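Heat shock protein, putative (Plasmodium falciparum, PDB 1Y6Z) is the middle domain of an Hsp90-family member, which as a whole protein probably binds ATP and unfolded proteins as an ATP-dependent folding chaperone. Local coordinates at residues 4-8 with 18-22; 48-54 with 96-102. One frame throughout, in Å; residues are numbered along the deposited sequence.

Contact 1: 4-8 with 18-22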
# COMPACT_ATOMS: atom_id res chain seq x y z
N LEU B 4 26.53 -1.18 -21.01
CA LEU B 4 25.51 -2.23 -20.78
C LEU B 4 24.10 -1.62 -20.83
O LEU B 4 23.97 -0.41 -21.08
CB LEU B 4 25.82 -3.03 -19.50
CG LEU B 4 25.81 -2.50 -18.07
CD1 LEU B 4 26.68 -3.45 -17.22
CD2 LEU B 4 26.28 -1.07 -17.95
N PRO B 5 23.05 -2.47 -20.72
CA PRO B 5 21.73 -1.90 -20.91
C PRO B 5 21.31 -1.04 -19.71
O PRO B 5 21.72 -1.33 -18.57
CB PRO B 5 20.84 -3.13 -21.02
CG PRO B 5 21.49 -4.14 -20.16
CD PRO B 5 22.97 -3.92 -20.43
N ILE B 6 20.46 -0.05 -19.96
CA ILE B 6 20.02 0.92 -18.94
C ILE B 6 19.57 0.24 -17.63
O ILE B 6 19.96 0.69 -16.56
CB ILE B 6 18.93 1.89 -19.49
CG1 ILE B 6 18.55 2.96 -18.44
CG2 ILE B 6 17.70 1.12 -19.89
CD1 ILE B 6 17.82 4.19 -19.03
N TRP B 7 18.80 -0.85 -17.73
CA TRP B 7 18.21 -1.54 -16.57
C TRP B 7 19.18 -2.23 -15.63
O TRP B 7 18.75 -2.74 -14.58
CB TRP B 7 17.14 -2.54 -16.98
CG TRP B 7 17.63 -3.69 -17.87
CD1 TRP B 7 18.16 -4.90 -17.46
CD2 TRP B 7 17.54 -3.76 -19.29
NE1 TRP B 7 18.45 -5.68 -18.55
CE2 TRP B 7 18.06 -5.02 -19.69
CE3 TRP B 7 17.09 -2.87 -20.28
CZ2 TRP B 7 18.14 -5.40 -21.02
CZ3 TRP B 7 17.16 -3.26 -21.61
CH2 TRP B 7 17.68 -4.51 -21.97
N LYS B 8 20.46 -2.23 -16.03
CA LYS B 8 21.56 -2.81 -15.29
C LYS B 8 22.48 -1.75 -14.69
O LYS B 8 23.22 -2.02 -13.74
CB LYS B 8 22.36 -3.74 -16.20
CG LYS B 8 22.36 -5.18 -15.72
CD LYS B 8 21.08 -5.91 -16.06
CE LYS B 8 21.16 -7.33 -15.55
NZ LYS B 8 22.49 -7.90 -15.96
N ASP B 18 17.40 10.13 -19.74
CA ASP B 18 17.95 8.83 -20.05
C ASP B 18 16.82 7.77 -20.10
O ASP B 18 16.79 6.92 -20.97
CB ASP B 18 18.97 8.39 -19.01
CG ASP B 18 20.30 9.16 -19.12
OD1 ASP B 18 20.61 9.63 -20.22
OD2 ASP B 18 20.99 9.29 -18.09
N TYR B 19 15.90 7.84 -19.14
CA TYR B 19 14.75 6.90 -19.09
C TYR B 19 13.74 7.17 -20.23
O TYR B 19 13.23 6.24 -20.88
CB TYR B 19 14.09 7.04 -17.72
CG TYR B 19 14.84 6.34 -16.59
CD1 TYR B 19 15.57 7.07 -15.67
CD2 TYR B 19 14.83 4.93 -16.47
CE1 TYR B 19 16.25 6.42 -14.61
CE2 TYR B 19 15.47 4.29 -15.42
CZ TYR B 19 16.19 5.04 -14.50
OH TYR B 19 16.84 4.39 -13.44
N TYR B 20 13.42 8.44 -20.42
CA TYR B 20 12.49 8.84 -21.51
C TYR B 20 13.05 8.47 -22.88
O TYR B 20 12.32 7.96 -23.72
CB TYR B 20 12.25 10.33 -21.46
CG TYR B 20 11.25 10.82 -20.45
CD1 TYR B 20 10.85 10.04 -19.33
CD2 TYR B 20 10.73 12.11 -20.57
CE1 TYR B 20 9.97 10.56 -18.39
CE2 TYR B 20 9.84 12.60 -19.63
CZ TYR B 20 9.45 11.81 -18.56
OH TYR B 20 8.54 12.28 -17.63
N SER B 21 14.35 8.70 -23.14
CA SER B 21 14.99 8.29 -24.41
C SER B 21 15.02 6.80 -24.63
O SER B 21 14.78 6.33 -25.72
CB SER B 21 16.42 8.83 -24.53
OG SER B 21 16.37 10.22 -24.27
N PHE B 22 15.33 6.05 -23.58
CA PHE B 22 15.19 4.62 -23.64
C PHE B 22 13.78 4.14 -23.95
O PHE B 22 13.63 3.24 -24.78
CB PHE B 22 15.71 3.94 -22.34
CG PHE B 22 15.54 2.45 -22.36
CD1 PHE B 22 16.43 1.66 -23.05
CD2 PHE B 22 14.47 1.84 -21.71
CE1 PHE B 22 16.27 0.30 -23.10
CE2 PHE B 22 14.30 0.47 -21.75
CZ PHE B 22 15.20 -0.31 -22.46
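The Phe22 ring presents one face to Ile6 and its far end to Trp7, where the 3-10 turn 6-8 packs on helix 16-27 of the Hsp90 middle domain. Ile6 CG2 sits above the middle of that face, 3.4 Å from the centroid and only 11° off the ring normal, which meets the geometry of a CH-pi contact. Phe22 CZ lies near the plane of the Trp7 ring, at its six-membered edge, with Trp7 CZ3 3.6 Å away. The two ring planes are inclined at 65° and the centroids lie 5.9 Å apart, so the pair is oblique. Pro5 CB occupies one face of the indole, 3.4 Å above the plane and shifted toward the rim.

The approach is hydrophobic. Ile6 CG1 is anti to the backbone N (chi1 -176°), and the extended chain carries CD1 onward to the helix backbone, passing Phe22 CB at 3.9 Å, whereas CG2 meets the Phe22 ring. The first torsion of Phe22 carries its ring out from the helix toward Ile6 and Trp7.

The polar ends are held outside the pair of segments. Trp7 NE1 donates to Asp102 OD1, Tyr19 OH is hydrogen-bonded to His38, and Asp18 OD2 accepts from the Thr15 backbone. Tyr19 also stacks on Tyr36, while Ile6 touches Ile50 and Phe22 touches both Tyr52 and Ile100, placing the cluster over one side of the mixed sheet. At the helix, Ile6 CD1 comes over one face of the Tyr19 ring, 4.0 Å from Tyr19 CD2. The same methyl lies 3.5 Å from Asp18 O, the carbonyl that also accepts the helical bond from Phe22 N.

Contact 2: 48-54 with 96-102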
# COMPACT_ATOMS: atom_id res chain seq x y z
N ASN B 48 15.66 -7.32 -12.94
CA ASN B 48 15.59 -5.87 -13.06
C ASN B 48 14.32 -5.51 -13.80
O ASN B 48 13.87 -6.27 -14.64
CB ASN B 48 16.75 -5.37 -13.91
CG ASN B 48 18.08 -5.88 -13.44
OD1 ASN B 48 18.63 -5.41 -12.44
ND2 ASN B 48 18.65 -6.83 -14.20
N SER B 49 13.71 -4.36 -13.51
CA SER B 49 12.55 -3.99 -14.30
C SER B 49 12.50 -2.48 -14.42
O SER B 49 12.95 -1.78 -13.54
CB SER B 49 11.24 -4.52 -13.72
OG SER B 49 10.12 -4.35 -14.61
N ILE B 50 12.06 -2.02 -15.58
CA ILE B 50 11.71 -0.59 -15.69
C ILE B 50 10.31 -0.64 -16.27
O ILE B 50 10.12 -1.31 -17.29
CB ILE B 50 12.63 0.25 -16.63
CG1 ILE B 50 14.11 0.05 -16.32
CG2 ILE B 50 12.19 1.76 -16.54
CD1 ILE B 50 15.07 0.79 -17.26
N LEU B 51 9.35 0.06 -15.65
CA LEU B 51 7.98 -0.02 -16.05
C LEU B 51 7.58 1.43 -16.32
O LEU B 51 7.96 2.28 -15.58
CB LEU B 51 7.15 -0.54 -14.87
CG LEU B 51 7.36 -2.02 -14.45
CD1 LEU B 51 6.31 -2.25 -13.26
CD2 LEU B 51 7.04 -2.91 -15.61
N TYR B 52 6.86 1.68 -17.41
CA TYR B 52 6.45 3.01 -17.85
C TYR B 52 4.92 3.02 -18.01
O TYR B 52 4.33 2.09 -18.52
CB TYR B 52 7.01 3.28 -19.24
CG TYR B 52 8.54 3.45 -19.28
CD1 TYR B 52 9.37 2.36 -19.50
CD2 TYR B 52 9.10 4.72 -19.11
CE1 TYR B 52 10.78 2.50 -19.57
CE2 TYR B 52 10.48 4.87 -19.15
CZ TYR B 52 11.31 3.76 -19.39
OH TYR B 52 12.70 3.96 -19.49
N ILE B 53 4.31 4.13 -17.64
CA ILE B 53 2.97 4.48 -18.01
C ILE B 53 3.12 5.37 -19.22
O ILE B 53 3.78 6.43 -19.15
CB ILE B 53 2.26 5.23 -16.89
CG1 ILE B 53 2.10 4.29 -15.70
CG2 ILE B 53 0.87 5.77 -17.35
CD1 ILE B 53 1.41 5.00 -14.53
N PRO B 54 2.57 4.93 -20.35
CA PRO B 54 2.70 5.70 -21.59
C PRO B 54 2.05 7.07 -21.48
O PRO B 54 1.15 7.24 -20.67
CB PRO B 54 1.96 4.81 -22.63
CG PRO B 54 2.16 3.44 -22.09
CD PRO B 54 1.87 3.66 -20.60
N PHE B 96 -1.81 -1.79 -20.56
CA PHE B 96 -1.35 -0.45 -21.06
C PHE B 96 0.09 -0.15 -20.63
O PHE B 96 0.71 0.72 -21.19
CB PHE B 96 -2.27 0.70 -20.66
CG PHE B 96 -2.32 0.94 -19.16
CD1 PHE B 96 -3.25 0.30 -18.36
CD2 PHE B 96 -1.38 1.80 -18.55
CE1 PHE B 96 -3.34 0.53 -16.97
CE2 PHE B 96 -1.42 1.99 -17.12
CZ PHE B 96 -2.40 1.38 -16.36
N LEU B 97 0.64 -0.87 -19.64
CA LEU B 97 2.01 -0.62 -19.24
C LEU B 97 3.00 -1.03 -20.37
O LEU B 97 2.76 -1.99 -21.08
CB LEU B 97 2.36 -1.54 -18.02
CG LEU B 97 1.74 -1.31 -16.65
CD1 LEU B 97 2.42 -2.39 -15.73
CD2 LEU B 97 2.15 0.02 -16.15
N ARG B 98 4.10 -0.31 -20.50
CA ARG B 98 5.18 -0.70 -21.38
C ARG B 98 6.41 -0.80 -20.49
O ARG B 98 6.61 0.02 -19.58
CB ARG B 98 5.37 0.33 -22.50
CG ARG B 98 4.17 0.47 -23.44
CD ARG B 98 4.06 -0.80 -24.22
NE ARG B 98 2.97 -0.90 -25.20
CZ ARG B 98 1.80 -1.50 -24.96
NH1 ARG B 98 1.50 -1.94 -23.75
NH2 ARG B 98 0.88 -1.58 -25.92
N GLY B 99 7.29 -1.77 -20.73
CA GLY B 99 8.41 -1.93 -19.82
C GLY B 99 9.28 -3.13 -20.17
O GLY B 99 9.06 -3.81 -21.19
N ILE B 100 10.28 -3.36 -19.33
CA ILE B 100 11.18 -4.44 -19.54
C ILE B 100 11.30 -5.23 -18.25
O ILE B 100 11.19 -4.69 -17.15
CB ILE B 100 12.59 -3.97 -20.11
CG1 ILE B 100 13.47 -3.37 -19.02
CG2 ILE B 100 12.43 -2.96 -21.36
CD1 ILE B 100 14.33 -4.43 -18.22
N VAL B 101 11.55 -6.53 -18.39
CA VAL B 101 12.01 -7.34 -17.26
C VAL B 101 13.27 -8.08 -17.73
O VAL B 101 13.25 -8.71 -18.80
CB VAL B 101 10.96 -8.40 -16.87
CG1 VAL B 101 11.52 -9.28 -15.70
CG2 VAL B 101 9.64 -7.77 -16.49
N ASP B 102 14.36 -7.99 -16.97
CA ASP B 102 15.52 -8.84 -17.26
C ASP B 102 15.77 -9.76 -16.10
O ASP B 102 16.16 -9.31 -15.02
CB ASP B 102 16.76 -8.00 -17.51
CG ASP B 102 17.95 -8.83 -18.02
OD1 ASP B 102 18.96 -8.21 -18.36
OD2 ASP B 102 17.87 -10.06 -18.12
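Ser49 OG and Ile50 N both donate to Ile100 O, a doubly gripped carbonyl at the centre of an antiparallel strand pair. The hydroxyl bond is 2.8 Å from Ser49 OG to Ile100 O, shorter than the 3.2 Å from Ile50 N to the same oxygen. With chi1 at -170°, the Ser49 hydroxyl swings over to the neighbouring strand.

The two strands, 48-53 and 98-102, are inner strands of the five-stranded mixed sheet of the Hsp90 middle domain; their axes approach to 4.6 Å at 175°. Three hydrogen-bonded pairs, Asn48 with Asp102, Ile50 with Ile100 and Tyr52 with Arg98, alternate with the non-hydrogen-bonded pairs Ser49-Val101 and Leu51-Gly99. Tyr52 N meets Arg98 O at 2.7 Å; the donor lies almost in line with the C=O (174°), but the N-H itself is bent. Arg98 O also lies in the plane of the Tyr52 ring, at its edge.

Beyond the last pair, Pro54 CD is at the edge of the Phe96 ring, 4.3 Å from Phe96 CD2. Phe96 O, buried with no polar partner in the model, has Pro54 CG 3.2 Å away. The Pro54 and Arg98 side chains cross at about a right angle, Pro54 CG 3.8 Å from Arg98 CG.

Further out, each face has its own cover. Leu51 and Val101 pack on helix 121-141, whereas Ile50, Tyr52 and Ile100 meet helix 16-27. Phe96 is stacked with Phe154. Besides its Trp7 partner, Asp102 accepts from Arg79 N at OD2. The Arg98 side chain bends at chi2, and its NH2 forms a salt bridge with Glu60. NH1 turns back to the loop just before the strand, to Thr95 O and to Leu97 O, the latter met at 3.0 Å from above the carbonyl plane.

Overall arrangement
Contacts 1 and 2 follow one another along the chain, their centres 11 Å apart and on the same side of the chain's centre. The N-terminal segment and helix 16-27 of contact 1 rest on the sheet face bearing Ile50, Tyr52 and Ile100 of contact 2. Two polar links join them: Trp7 NE1 to Asp102 OD1 at 2.6 Å, a probable hydrogen bond, and Tyr19 O to Tyr52 OH at 2.7 Å, a weak hydrogen bond. Trp7 O also packs 3.4 Å from Asn48 CB. With helix 121-141 across the sheet's other face, the two contacts describe a sheet layered between helices.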